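Local coordinates for protein transmembrane oligosaccharyl transferase (Archaeoglobus fulgidus, PDB 3WAJ) that belongs to the STT3 family of membrane-embedded oligosaccharyl transferases, joining a zinc-carrying helical membrane part to a mixed helical and sheet-bearing part, at residues I29-N34 and L488-S493; I220-I225 and V252-S257; L246-V251 and A293-E298; T589-S594 and E634-G639; L673-M678 and Y749-L754. One frame throughout, in Å; residues are numbered along the deposited sequence.

Interaction 1 (I29-N34 and L488-S493); sequences ILNPWN and LADAQS
Asn31 turns the NH2 end of its side chain to Asp490, and ND2 gives a weak hydrogen bond to OD1 at 3.2 Å, bent to 145°. The amide and carboxylate planes lie almost at right angles, 87° apart. Asp490 reaches out from the last turns of helix 474-491, its CG trans to the main-chain nitrogen (chi1 -175°), which brings the carboxylate to the amide. Nearer the backbone, Asn31 CB sits 3.2 Å from Ser493 OG. The next residue rests against backbone: Pro32 CB and CD each lie 3.3 Å from Ser493 O. Pro32 N, also 3.3 Å from Ser493 O, has no hydrogen to offer, so the ring meets this oxygen by contact alone.

A type I turn from Leu30 to Trp33 presents both residues, with Pro32 as N-cap of the short helix 33-36. Farther out, Lys26 of helix 19-30 donates to Asn31 OD1 and makes a long, weak ion pair with Asp490 OD1, while Leu27 and Leu152 pack on Ser493. Lys26, Asn31 and Asp490 thus form a small polar cluster, linking the end of helix 19-30 to the end of helix 474-491, in which the opposite charges probably temper each other.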
# COMPACT_ATOMS: atom_id res chain seq x y z
N ILE A 29 0.79 19.65 8.16
CA ILE A 29 2.16 19.71 8.67
C ILE A 29 2.20 19.68 10.19
O ILE A 29 3.04 19.00 10.79
CB ILE A 29 2.89 20.95 8.13
CG1 ILE A 29 2.89 20.92 6.59
CG2 ILE A 29 4.30 21.07 8.69
CD1 ILE A 29 3.94 21.80 5.95
N LEU A 30 1.27 20.40 10.82
CA LEU A 30 1.28 20.60 12.28
C LEU A 30 0.60 19.48 13.07
O LEU A 30 1.16 18.97 14.04
CB LEU A 30 0.63 21.94 12.63
CG LEU A 30 1.51 23.16 12.87
CD1 LEU A 30 2.75 23.18 11.99
CD2 LEU A 30 0.68 24.42 12.67
N ASN A 31 -0.61 19.12 12.68
CA ASN A 31 -1.34 18.04 13.35
C ASN A 31 -0.57 16.71 13.53
O ASN A 31 -0.52 16.19 14.64
CB ASN A 31 -2.70 17.82 12.69
CG ASN A 31 -3.79 18.63 13.35
OD1 ASN A 31 -3.71 19.86 13.41
ND2 ASN A 31 -4.82 17.95 13.84
N PRO A 32 0.04 16.17 12.45
CA PRO A 32 0.69 14.87 12.66
C PRO A 32 2.19 14.99 12.93
O PRO A 32 2.88 13.97 12.90
CB PRO A 32 0.47 14.17 11.32
CG PRO A 32 0.60 15.30 10.32
CD PRO A 32 0.04 16.54 11.02
N TRP A 33 2.68 16.20 13.19
CA TRP A 33 4.11 16.45 13.37
C TRP A 33 4.84 15.42 14.26
O TRP A 33 5.94 14.95 13.92
CB TRP A 33 4.34 17.87 13.90
CG TRP A 33 5.77 18.20 14.06
CD1 TRP A 33 6.58 17.88 15.11
CD2 TRP A 33 6.59 18.91 13.13
NE1 TRP A 33 7.85 18.35 14.89
CE2 TRP A 33 7.89 18.99 13.68
CE3 TRP A 33 6.36 19.49 11.87
CZ2 TRP A 33 8.95 19.62 13.03
CZ3 TRP A 33 7.41 20.12 11.23
CH2 TRP A 33 8.69 20.18 11.80
N ASN A 34 4.25 15.07 15.40
CA ASN A 34 4.92 14.18 16.34
C ASN A 34 4.81 12.70 15.97
O ASN A 34 5.51 11.86 16.54
CB ASN A 34 4.48 14.44 17.79
CG ASN A 34 4.89 15.82 18.29
OD1 ASN A 34 6.01 16.28 18.06
ND2 ASN A 34 3.98 16.50 18.97
N LEU A 488 -13.75 16.13 11.23
CA LEU A 488 -13.15 14.89 10.75
C LEU A 488 -11.73 15.12 10.23
O LEU A 488 -10.82 14.34 10.52
CB LEU A 488 -14.03 14.24 9.66
CG LEU A 488 -15.19 13.34 10.10
CD1 LEU A 488 -14.93 12.76 11.49
CD2 LEU A 488 -16.51 14.06 10.06
N ALA A 489 -11.56 16.20 9.47
CA ALA A 489 -10.27 16.58 8.91
C ALA A 489 -9.21 16.86 9.97
O ALA A 489 -8.03 16.64 9.74
CB ALA A 489 -10.42 17.77 8.03
N ASP A 490 -9.63 17.38 11.12
CA ASP A 490 -8.70 17.60 12.21
C ASP A 490 -8.41 16.28 12.95
O ASP A 490 -7.26 15.99 13.31
CB ASP A 490 -9.22 18.67 13.17
CG ASP A 490 -8.23 19.02 14.25
OD1 ASP A 490 -7.33 19.85 13.97
OD2 ASP A 490 -8.32 18.44 15.35
N ALA A 491 -9.45 15.48 13.15
CA ALA A 491 -9.33 14.21 13.86
C ALA A 491 -8.59 13.13 13.07
O ALA A 491 -8.02 12.22 13.66
CB ALA A 491 -10.69 13.71 14.27
N GLN A 492 -8.63 13.21 11.74
CA GLN A 492 -7.95 12.23 10.91
C GLN A 492 -6.52 12.64 10.58
O GLN A 492 -5.73 11.84 10.12
CB GLN A 492 -8.71 12.02 9.60
CG GLN A 492 -10.06 11.37 9.74
CD GLN A 492 -10.79 11.31 8.40
OE1 GLN A 492 -10.24 11.72 7.37
NE2 GLN A 492 -12.02 10.81 8.41
N SER A 493 -6.22 13.91 10.81
CA SER A 493 -4.96 14.52 10.40
C SER A 493 -3.93 14.43 11.52
O SER A 493 -2.76 14.78 11.35
CB SER A 493 -5.23 15.98 10.06
OG SER A 493 -4.04 16.72 9.98

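Interaction 2 (I220-I225 and V252-S257); sequences IIAPII and VTFAVS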
# COMPACT_ATOMS: atom_id res chain seq x y z
N ILE A 220 -5.52 8.58 -19.06
CA ILE A 220 -6.97 8.57 -18.96
C ILE A 220 -7.59 9.98 -19.03
O ILE A 220 -8.75 10.12 -19.41
CB ILE A 220 -7.44 7.85 -17.66
CG1 ILE A 220 -8.84 7.27 -17.82
CG2 ILE A 220 -7.40 8.79 -16.46
CD1 ILE A 220 -9.00 6.40 -19.02
N ILE A 221 -6.83 11.01 -18.68
CA ILE A 221 -7.33 12.38 -18.81
C ILE A 221 -7.56 12.72 -20.30
O ILE A 221 -8.36 13.59 -20.63
CB ILE A 221 -6.36 13.41 -18.16
CG1 ILE A 221 -6.97 14.81 -18.14
CG2 ILE A 221 -5.05 13.47 -18.91
CD1 ILE A 221 -8.21 14.91 -17.30
N ALA A 222 -6.86 12.02 -21.19
CA ALA A 222 -7.02 12.29 -22.63
C ALA A 222 -8.42 11.96 -23.18
O ALA A 222 -9.04 12.81 -23.83
CB ALA A 222 -5.89 11.65 -23.46
N PRO A 223 -8.93 10.72 -22.95
CA PRO A 223 -10.31 10.41 -23.34
C PRO A 223 -11.31 11.39 -22.72
O PRO A 223 -12.29 11.76 -23.38
CB PRO A 223 -10.55 9.02 -22.74
CG PRO A 223 -9.20 8.42 -22.62
CD PRO A 223 -8.23 9.54 -22.41
N ILE A 224 -11.07 11.79 -21.48
CA ILE A 224 -11.97 12.73 -20.79
C ILE A 224 -12.12 14.05 -21.55
O ILE A 224 -13.23 14.45 -21.88
CB ILE A 224 -11.51 12.99 -19.33
CG1 ILE A 224 -11.71 11.73 -18.48
CG2 ILE A 224 -12.26 14.17 -18.72
CD1 ILE A 224 -11.18 11.87 -17.06
N ILE A 225 -11.01 14.71 -21.83
CA ILE A 225 -11.01 15.93 -22.62
C ILE A 225 -11.61 15.73 -24.02
O ILE A 225 -12.29 16.61 -24.54
CB ILE A 225 -9.59 16.52 -22.74
CG1 ILE A 225 -9.05 16.85 -21.36
CG2 ILE A 225 -9.58 17.77 -23.63
CD1 ILE A 225 -7.64 17.39 -21.36
N VAL A 252 -2.68 21.45 -29.80
CA VAL A 252 -1.45 21.92 -29.16
C VAL A 252 -1.20 21.21 -27.83
O VAL A 252 -0.11 20.67 -27.60
CB VAL A 252 -1.46 23.46 -28.96
CG1 VAL A 252 -0.21 23.93 -28.20
CG2 VAL A 252 -1.55 24.17 -30.31
N THR A 253 -2.22 21.21 -26.98
CA THR A 253 -2.16 20.57 -25.66
C THR A 253 -1.70 19.10 -25.73
O THR A 253 -0.73 18.68 -25.08
CB THR A 253 -3.54 20.62 -24.98
OG1 THR A 253 -3.95 21.99 -24.83
CG2 THR A 253 -3.51 19.96 -23.61
N PHE A 254 -2.40 18.31 -26.54
CA PHE A 254 -2.06 16.91 -26.71
C PHE A 254 -0.69 16.75 -27.36
O PHE A 254 0.06 15.85 -27.00
CB PHE A 254 -3.16 16.17 -27.49
CG PHE A 254 -4.39 15.91 -26.67
CD1 PHE A 254 -4.28 15.36 -25.40
CD2 PHE A 254 -5.65 16.23 -27.16
CE1 PHE A 254 -5.42 15.11 -24.62
CE2 PHE A 254 -6.80 15.99 -26.40
CZ PHE A 254 -6.68 15.42 -25.13
N ALA A 255 -0.35 17.63 -28.30
CA ALA A 255 0.99 17.60 -28.89
C ALA A 255 2.06 17.83 -27.82
O ALA A 255 3.05 17.09 -27.74
CB ALA A 255 1.11 18.63 -30.02
N VAL A 256 1.87 18.86 -27.00
CA VAL A 256 2.85 19.19 -25.98
C VAL A 256 2.97 18.05 -24.96
O VAL A 256 4.08 17.66 -24.62
CB VAL A 256 2.54 20.54 -25.29
CG1 VAL A 256 3.40 20.73 -24.04
CG2 VAL A 256 2.75 21.69 -26.28
N SER A 257 1.84 17.52 -24.51
CA SER A 257 1.86 16.45 -23.51
C SER A 257 2.66 15.26 -24.00
O SER A 257 3.40 14.64 -23.23
CB SER A 257 0.43 16.00 -23.16
OG SER A 257 -0.19 15.36 -24.27
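Two consecutive helices of the membrane part, 221-234 and 243-261, form a helical hairpin, and one aromatic side chain bridges its two helices here. Phe254 points its ring from the second helix into the first, where it meets residues one turn apart, Ala222 and Ile225. Ala222 CB lies 3.7 Å from Phe254 CE1, and Ile225 CB approaches the ring tip, 3.9 Å from Phe254 CZ. Both CB atoms come in obliquely to the ring. The branch Ile225 CG2 follows, 4.0 Å from the same CZ atom.

A chi1 of -74°, which leaves CG trans to the carbonyl carbon, carries the Phe254 ring across to Ala222 and Ile225. The backbones remain 7.9 Å apart at the nearest CA atoms, those of Ala222 and Phe254. Alanine on the facing helix gives the ring room to come close to the main chain. Helix 278-303 adds a third wall through Ser287 and Ala288, and Ile208 of helix 199-214 touches Ile225 and Ser257. The side-chain contact between the two segments is apolar. The hydroxyl of Ser257 turns back on its own helix: Ser257 OG donates to Phe254 O at 2.8 Å, tilted 32° from the carbonyl plane.

Interaction 3 (L246-V251 and A293-E298); sequences LSLVAV and AFYQIE
Ser247 is the first residue of 246-251 to meet the facing helix, and it does so with little more than its CB. That atom lies 3.8 Å from Tyr295 CB and 3.7 Å from Tyr295 N, and the CA atoms of Ser247 and Tyr295 are only 5.2 Å apart. A small side chain is what permits so near an approach of the two backbones. Its hydroxyl passes beside Phe294, with OG 3.8 Å from CB, yet bonds within its own helix to Arg243 O, so a polar atom is satisfied without a partner across the interface.

Leu248 comes next and covers the Tyr295 ring. Its CD2 stands squarely over the middle of the ring, 3.9 Å from the centroid and 5° off the normal, a CH-pi contact. The other methyl reaches the ring margin, CD1 lying 3.5 Å from Tyr295 CE1. Tyr295 has its CG swung away from the main-chain nitrogen (chi1 177°), which lays the ring alongside helix 243-261, with one face to the Leu248 methyls.

The segments of helices 243-261 and 278-303 run nearly antiparallel, at 160° with axes 8.5 Å apart. Beyond the pair, Met229 and Phe233 of helix 221-234 touch Ser247, and Phe233 meets Phe294 edge-to-face; Glu298 forms a salt bridge with Arg243 one turn before Ser247. Dispersion and CH-pi attraction therefore carry this antiparallel packing, while Arg243 serves two polar groups beside it, its carbonyl taking the Ser247 hydroxyl and its guanidinium the Glu298 carboxylate.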
# COMPACT_ATOMS: atom_id res chain seq x y z
N LEU A 246 -11.43 25.45 -29.95
CA LEU A 246 -11.51 24.38 -28.94
C LEU A 246 -10.66 23.20 -29.41
O LEU A 246 -9.93 22.60 -28.62
CB LEU A 246 -12.96 23.92 -28.73
CG LEU A 246 -13.12 22.58 -28.01
CD1 LEU A 246 -12.67 22.71 -26.57
CD2 LEU A 246 -14.55 22.07 -28.07
N SER A 247 -10.76 22.91 -30.70
CA SER A 247 -10.02 21.82 -31.31
C SER A 247 -8.53 22.14 -31.45
O SER A 247 -7.69 21.29 -31.14
CB SER A 247 -10.61 21.50 -32.69
OG SER A 247 -12.01 21.36 -32.60
N LEU A 248 -8.21 23.34 -31.93
CA LEU A 248 -6.82 23.74 -32.15
C LEU A 248 -6.02 23.72 -30.83
O LEU A 248 -4.89 23.21 -30.78
CB LEU A 248 -6.72 25.10 -32.85
CG LEU A 248 -6.89 25.11 -34.38
CD1 LEU A 248 -6.96 26.54 -34.95
CD2 LEU A 248 -5.76 24.32 -35.06
N VAL A 249 -6.63 24.25 -29.78
CA VAL A 249 -6.06 24.20 -28.44
C VAL A 249 -5.74 22.77 -28.02
O VAL A 249 -4.66 22.48 -27.48
CB VAL A 249 -7.02 24.84 -27.43
CG1 VAL A 249 -6.63 24.47 -26.00
CG2 VAL A 249 -7.02 26.33 -27.61
N ALA A 250 -6.69 21.87 -28.26
CA ALA A 250 -6.51 20.46 -27.94
C ALA A 250 -5.35 19.89 -28.75
O ALA A 250 -4.55 19.13 -28.23
CB ALA A 250 -7.79 19.69 -28.18
N VAL A 251 -5.26 20.27 -30.03
CA VAL A 251 -4.15 19.82 -30.86
C VAL A 251 -2.81 20.19 -30.21
O VAL A 251 -1.94 19.34 -30.07
CB VAL A 251 -4.23 20.39 -32.30
CG1 VAL A 251 -2.89 20.21 -33.01
CG2 VAL A 251 -5.33 19.68 -33.10
N ALA A 293 -8.84 16.07 -36.38
CA ALA A 293 -9.97 15.63 -37.19
C ALA A 293 -11.19 16.47 -36.86
O ALA A 293 -11.95 16.86 -37.76
CB ALA A 293 -10.25 14.16 -36.98
N PHE A 294 -11.38 16.75 -35.57
CA PHE A 294 -12.45 17.62 -35.13
C PHE A 294 -12.35 19.00 -35.74
O PHE A 294 -13.34 19.57 -36.17
CB PHE A 294 -12.41 17.77 -33.61
CG PHE A 294 -13.21 16.74 -32.89
CD1 PHE A 294 -14.59 16.86 -32.79
CD2 PHE A 294 -12.59 15.65 -32.30
CE1 PHE A 294 -15.34 15.90 -32.11
CE2 PHE A 294 -13.33 14.70 -31.61
CZ PHE A 294 -14.70 14.82 -31.52
N TYR A 295 -11.14 19.55 -35.75
CA TYR A 295 -10.89 20.84 -36.35
C TYR A 295 -11.37 20.85 -37.79
O TYR A 295 -12.13 21.73 -38.21
CB TYR A 295 -9.38 21.15 -36.32
CG TYR A 295 -9.00 22.45 -37.00
CD1 TYR A 295 -9.50 23.67 -36.54
CD2 TYR A 295 -8.12 22.47 -38.07
CE1 TYR A 295 -9.15 24.86 -37.15
CE2 TYR A 295 -7.75 23.66 -38.68
CZ TYR A 295 -8.28 24.85 -38.22
OH TYR A 295 -7.92 26.03 -38.83
N GLN A 296 -10.91 19.85 -38.54
CA GLN A 296 -11.32 19.65 -39.92
C GLN A 296 -12.84 19.46 -40.08
O GLN A 296 -13.44 19.98 -41.02
CB GLN A 296 -10.57 18.45 -40.51
CG GLN A 296 -10.87 18.24 -41.97
CD GLN A 296 -10.62 19.48 -42.81
OE1 GLN A 296 -9.51 20.03 -42.82
NE2 GLN A 296 -11.64 19.93 -43.52
N ILE A 297 -13.46 18.72 -39.16
CA ILE A 297 -14.90 18.54 -39.22
C ILE A 297 -15.59 19.91 -39.14
O ILE A 297 -16.49 20.21 -39.95
CB ILE A 297 -15.41 17.56 -38.14
CG1 ILE A 297 -15.01 16.13 -38.51
CG2 ILE A 297 -16.90 17.64 -38.00
CD1 ILE A 297 -15.27 15.10 -37.42
N GLU A 298 -15.13 20.74 -38.21
CA GLU A 298 -15.68 22.09 -38.09
C GLU A 298 -15.47 22.93 -39.38
O GLU A 298 -16.37 23.66 -39.81
CB GLU A 298 -15.13 22.80 -36.85
CG GLU A 298 -15.87 24.10 -36.48
CD GLU A 298 -17.38 23.92 -36.25
OE1 GLU A 298 -17.78 22.85 -35.74
OE2 GLU A 298 -18.16 24.86 -36.57

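Interaction 4 (T589-S594 and E634-G639); sequences TAENES and EKYYGG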
# COMPACT_ATOMS: atom_id res chain seq x y z
N THR A 589 2.21 -20.73 4.95
CA THR A 589 1.11 -21.65 5.21
C THR A 589 1.50 -23.09 4.92
O THR A 589 0.64 -23.97 4.87
CB THR A 589 -0.12 -21.34 4.36
OG1 THR A 589 0.20 -21.65 3.00
CG2 THR A 589 -0.56 -19.87 4.50
N ALA A 590 2.79 -23.30 4.68
CA ALA A 590 3.28 -24.63 4.37
C ALA A 590 3.11 -25.51 5.61
O ALA A 590 3.47 -25.12 6.73
CB ALA A 590 4.74 -24.58 3.95
N GLU A 591 2.56 -26.70 5.39
CA GLU A 591 2.16 -27.56 6.49
C GLU A 591 3.21 -28.57 6.91
O GLU A 591 2.96 -29.38 7.81
CB GLU A 591 0.84 -28.24 6.17
CG GLU A 591 -0.33 -27.27 6.24
CD GLU A 591 -1.49 -27.71 5.38
OE1 GLU A 591 -1.49 -28.87 4.93
OE2 GLU A 591 -2.40 -26.88 5.15
N ASN A 592 4.39 -28.52 6.29
CA ASN A 592 5.56 -29.25 6.80
C ASN A 592 6.86 -28.54 6.42
O ASN A 592 6.87 -27.71 5.50
CB ASN A 592 5.57 -30.72 6.32
CG ASN A 592 5.43 -30.84 4.83
OD1 ASN A 592 6.40 -30.67 4.08
ND2 ASN A 592 4.20 -31.12 4.37
N GLU A 593 7.94 -28.84 7.12
CA GLU A 593 9.19 -28.13 6.86
C GLU A 593 9.77 -28.43 5.47
O GLU A 593 10.35 -27.55 4.84
CB GLU A 593 10.22 -28.40 7.97
CG GLU A 593 11.40 -27.44 7.94
CD GLU A 593 12.41 -27.68 9.04
OE1 GLU A 593 12.28 -28.69 9.78
OE2 GLU A 593 13.33 -26.85 9.18
N SER A 594 9.60 -29.66 4.98
CA SER A 594 10.09 -30.06 3.65
C SER A 594 9.55 -29.19 2.53
O SER A 594 10.31 -28.74 1.67
CB SER A 594 9.74 -31.52 3.35
OG SER A 594 10.05 -32.32 4.46
N GLU A 634 -10.73 -21.41 5.27
CA GLU A 634 -11.50 -21.60 6.49
C GLU A 634 -11.12 -22.86 7.28
O GLU A 634 -11.52 -23.02 8.43
CB GLU A 634 -13.00 -21.52 6.21
CG GLU A 634 -13.49 -20.08 6.00
CD GLU A 634 -13.58 -19.29 7.31
OE1 GLU A 634 -13.53 -19.92 8.39
OE2 GLU A 634 -13.70 -18.05 7.26
N LYS A 635 -10.35 -23.75 6.67
CA LYS A 635 -9.89 -24.95 7.34
C LYS A 635 -8.79 -24.62 8.37
O LYS A 635 -8.38 -25.48 9.16
CB LYS A 635 -9.37 -25.97 6.33
CG LYS A 635 -7.98 -25.63 5.76
CD LYS A 635 -7.54 -26.60 4.65
CE LYS A 635 -6.16 -26.21 4.11
NZ LYS A 635 -5.44 -27.33 3.42
N TYR A 636 -8.30 -23.39 8.35
CA TYR A 636 -7.30 -23.00 9.34
C TYR A 636 -7.95 -22.52 10.66
O TYR A 636 -7.25 -22.24 11.62
CB TYR A 636 -6.31 -21.96 8.75
CG TYR A 636 -5.40 -22.54 7.67
CD1 TYR A 636 -5.65 -22.30 6.33
CD2 TYR A 636 -4.31 -23.32 8.00
CE1 TYR A 636 -4.82 -22.83 5.33
CE2 TYR A 636 -3.47 -23.86 7.02
CZ TYR A 636 -3.73 -23.61 5.70
OH TYR A 636 -2.90 -24.14 4.73
N TYR A 637 -9.28 -22.49 10.70
CA TYR A 637 -10.00 -21.97 11.86
C TYR A 637 -11.06 -22.92 12.43
O TYR A 637 -11.67 -23.69 11.69
CB TYR A 637 -10.59 -20.58 11.55
CG TYR A 637 -9.49 -19.60 11.24
CD1 TYR A 637 -8.80 -18.97 12.27
CD2 TYR A 637 -9.10 -19.34 9.93
CE1 TYR A 637 -7.77 -18.08 12.01
CE2 TYR A 637 -8.07 -18.45 9.65
CZ TYR A 637 -7.40 -17.82 10.70
OH TYR A 637 -6.38 -16.94 10.48
N GLY A 638 -11.23 -22.86 13.75
CA GLY A 638 -12.20 -23.68 14.47
C GLY A 638 -13.29 -22.79 15.02
O GLY A 638 -13.89 -22.01 14.27
N GLY A 639 -13.55 -22.88 16.33
CA GLY A 639 -14.62 -22.11 16.94
C GLY A 639 -14.21 -21.00 17.90
O GLY A 639 -13.40 -20.12 17.58
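The ring of Tyr636 and the carboxylate of Glu591 stand 60° apart, crossing at a slant. Over one face of the ring, toward its rim, lies CG of the preceding Lys635, 4.1 Å above the plane; Tyr619 of helix 619-627 meets the ring edge-to-face. Glu591 OE2 comes to 2.8 Å from Tyr636 OH. The hydroxyl is hydrogen-bonded to Glu627 OE2, so two carboxylates gather about one phenol. Thr589 O is a looser neighbour, 3.5 Å from Tyr636 OH, and is itself taken by Lys577 NZ.

Lys635 meets the same glutamate from the opposite direction. Its CG sits between backbone N and carbonyl carbon (chi1 76°), and the chain then runs out straight, bringing NZ to 3.5 Å from Glu591 OE2 in a salt bridge. The same oxygen thus lies near both the ammonium group and the tyrosine hydroxyl.

The contact ties the loop between helices 584-588 and 593-602 to the 3-10 turn ahead of strand 640-643. Two acids close to one hydroxyl would be expected to repel, and Lys635 probably offsets part of that negative charge.

Interaction 5 (L673-M678 and Y749-L754); sequences LYYSTM and YAYTQL
Ala750 is the first residue of 749-754 to touch the facing loop, its CB 3.9 Å from Tyr675 OH. This hydroxyl is hydrogen-bonded to Tyr747 O, one turn earlier on the same helix, which fixes the far end of the ring against the helix surface.

Tyr751 follows and carries most of the contact. Its CB lies over one face of the Tyr675 ring, 3.4 Å from CE1, while Tyr751 CD1 stands 3.7 Å above the ring plane, toward its rim. The opposite face is filled by Tyr674, whose CD1 sits 3.8 Å above the centre, so Tyr675 is held between two other tyrosines. The rings of Tyr675 and Tyr751 are inclined at 32° with centroids 5.2 Å apart, an oblique pair, and the two side chains pass each other head to tail.

Around them, Leu684 packs on Tyr675, and Phe685 meets Tyr751 edge-to-face. The hydroxyl of Tyr751 bonds to Ile761 O. Two buried tyrosines thus pack mainly through carbon, each hydroxyl matched to a backbone carbonyl, which joins helix 740-755 to the loop before helix 678-684 without leaving those polar ends unmet.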
# COMPACT_ATOMS: atom_id res chain seq x y z
N LEU A 673 -4.90 -27.61 12.13
CA LEU A 673 -4.08 -27.37 10.94
C LEU A 673 -3.13 -26.18 11.09
O LEU A 673 -1.94 -26.28 10.80
CB LEU A 673 -4.97 -27.15 9.73
CG LEU A 673 -4.60 -28.04 8.56
CD1 LEU A 673 -4.78 -29.50 8.95
CD2 LEU A 673 -5.48 -27.68 7.39
N TYR A 674 -3.67 -25.05 11.55
CA TYR A 674 -2.88 -23.85 11.80
C TYR A 674 -1.56 -24.16 12.53
O TYR A 674 -0.48 -23.74 12.08
CB TYR A 674 -3.75 -22.84 12.57
CG TYR A 674 -3.00 -21.61 13.06
CD1 TYR A 674 -2.38 -21.60 14.31
CD2 TYR A 674 -2.93 -20.46 12.27
CE1 TYR A 674 -1.70 -20.48 14.77
CE2 TYR A 674 -2.24 -19.33 12.72
CZ TYR A 674 -1.64 -19.35 13.97
OH TYR A 674 -0.96 -18.25 14.43
N TYR A 675 -1.64 -24.93 13.61
CA TYR A 675 -0.46 -25.21 14.42
C TYR A 675 0.65 -25.98 13.71
O TYR A 675 1.77 -26.09 14.22
CB TYR A 675 -0.86 -25.84 15.75
CG TYR A 675 -1.73 -24.89 16.54
CD1 TYR A 675 -1.17 -23.92 17.36
CD2 TYR A 675 -3.12 -24.93 16.43
CE1 TYR A 675 -1.96 -23.04 18.07
CE2 TYR A 675 -3.92 -24.05 17.13
CZ TYR A 675 -3.34 -23.11 17.95
OH TYR A 675 -4.13 -22.23 18.66
N SER A 676 0.34 -26.48 12.52
CA SER A 676 1.34 -27.15 11.69
C SER A 676 1.97 -26.23 10.64
O SER A 676 2.94 -26.60 9.99
CB SER A 676 0.72 -28.35 10.99
OG SER A 676 0.53 -29.37 11.92
N THR A 677 1.41 -25.05 10.45
CA THR A 677 1.94 -24.15 9.44
C THR A 677 3.27 -23.58 9.90
O THR A 677 3.55 -23.52 11.11
CB THR A 677 0.97 -23.01 9.14
OG1 THR A 677 0.89 -22.15 10.28
CG2 THR A 677 -0.40 -23.59 8.80
N MET A 678 4.09 -23.17 8.93
CA MET A 678 5.35 -22.50 9.22
C MET A 678 5.13 -21.23 10.03
O MET A 678 5.92 -20.90 10.91
CB MET A 678 6.10 -22.15 7.94
CG MET A 678 6.81 -23.32 7.33
SD MET A 678 8.19 -23.90 8.35
CE MET A 678 9.21 -22.43 8.33
N TYR A 749 -2.88 -20.85 24.49
CA TYR A 749 -3.78 -21.51 25.45
C TYR A 749 -4.63 -22.58 24.75
O TYR A 749 -4.64 -23.73 25.18
CB TYR A 749 -4.67 -20.48 26.14
CG TYR A 749 -5.74 -21.08 27.03
CD1 TYR A 749 -5.41 -21.79 28.19
CD2 TYR A 749 -7.09 -20.90 26.73
CE1 TYR A 749 -6.40 -22.33 29.01
CE2 TYR A 749 -8.09 -21.43 27.53
CZ TYR A 749 -7.74 -22.14 28.67
OH TYR A 749 -8.75 -22.64 29.46
N ALA A 750 -5.30 -22.19 23.67
CA ALA A 750 -6.09 -23.11 22.85
C ALA A 750 -5.30 -24.35 22.44
O ALA A 750 -5.79 -25.48 22.55
CB ALA A 750 -6.60 -22.41 21.62
N TYR A 751 -4.07 -24.14 21.97
CA TYR A 751 -3.23 -25.26 21.57
C TYR A 751 -3.02 -26.27 22.71
O TYR A 751 -3.23 -27.47 22.53
CB TYR A 751 -1.88 -24.78 21.01
CG TYR A 751 -0.89 -25.90 20.79
CD1 TYR A 751 -1.05 -26.81 19.74
CD2 TYR A 751 0.19 -26.07 21.63
CE1 TYR A 751 -0.14 -27.85 19.55
CE2 TYR A 751 1.09 -27.10 21.44
CZ TYR A 751 0.93 -27.98 20.40
OH TYR A 751 1.85 -28.98 20.25
N THR A 752 -2.61 -25.77 23.88
CA THR A 752 -2.34 -26.65 25.03
C THR A 752 -3.58 -27.42 25.48
O THR A 752 -3.46 -28.50 26.05
CB THR A 752 -1.77 -25.87 26.25
OG1 THR A 752 -2.77 -25.01 26.79
CG2 THR A 752 -0.57 -25.04 25.86
N GLN A 753 -4.75 -26.85 25.25
CA GLN A 753 -6.00 -27.45 25.72
C GLN A 753 -6.66 -28.38 24.71
O GLN A 753 -7.20 -29.41 25.09
CB GLN A 753 -6.98 -26.36 26.15
CG GLN A 753 -6.48 -25.55 27.34
CD GLN A 753 -6.27 -26.41 28.57
OE1 GLN A 753 -7.09 -27.28 28.89
NE2 GLN A 753 -5.16 -26.18 29.27
N LEU A 754 -6.60 -28.03 23.42
CA LEU A 754 -7.31 -28.78 22.39
C LEU A 754 -6.44 -29.75 21.58
O LEU A 754 -6.91 -30.81 21.17
CB LEU A 754 -8.02 -27.83 21.43
CG LEU A 754 -8.81 -26.69 22.07
CD1 LEU A 754 -9.29 -25.72 20.99
CD2 LEU A 754 -9.99 -27.23 22.89

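Overall arrangement
The five contacts fall into two groups, with interaction 1 apart from both. Interactions 2 and 3 share helix 243-261, their centres about 12 Å apart, and helix 163-181 serves both, its Phe177 touching Ile225 and Leu246. That helix begins at His163, which with Asp47 and Asp161 holds the zinc ion. Interaction 1, its centre about 36 Å from that of interaction 2, closes a long loop of chain containing both; its Pro32 rests on Ile156 and Leu157, a few residues before Asp161. Interactions 4 and 5 lie across the chain's centre from 2 and 3, with centres about 9 Å apart, joined by a probable hydrogen bond from Met678 N to Ala590 O (3.0 Å) and by Tyr636 packing on Thr677.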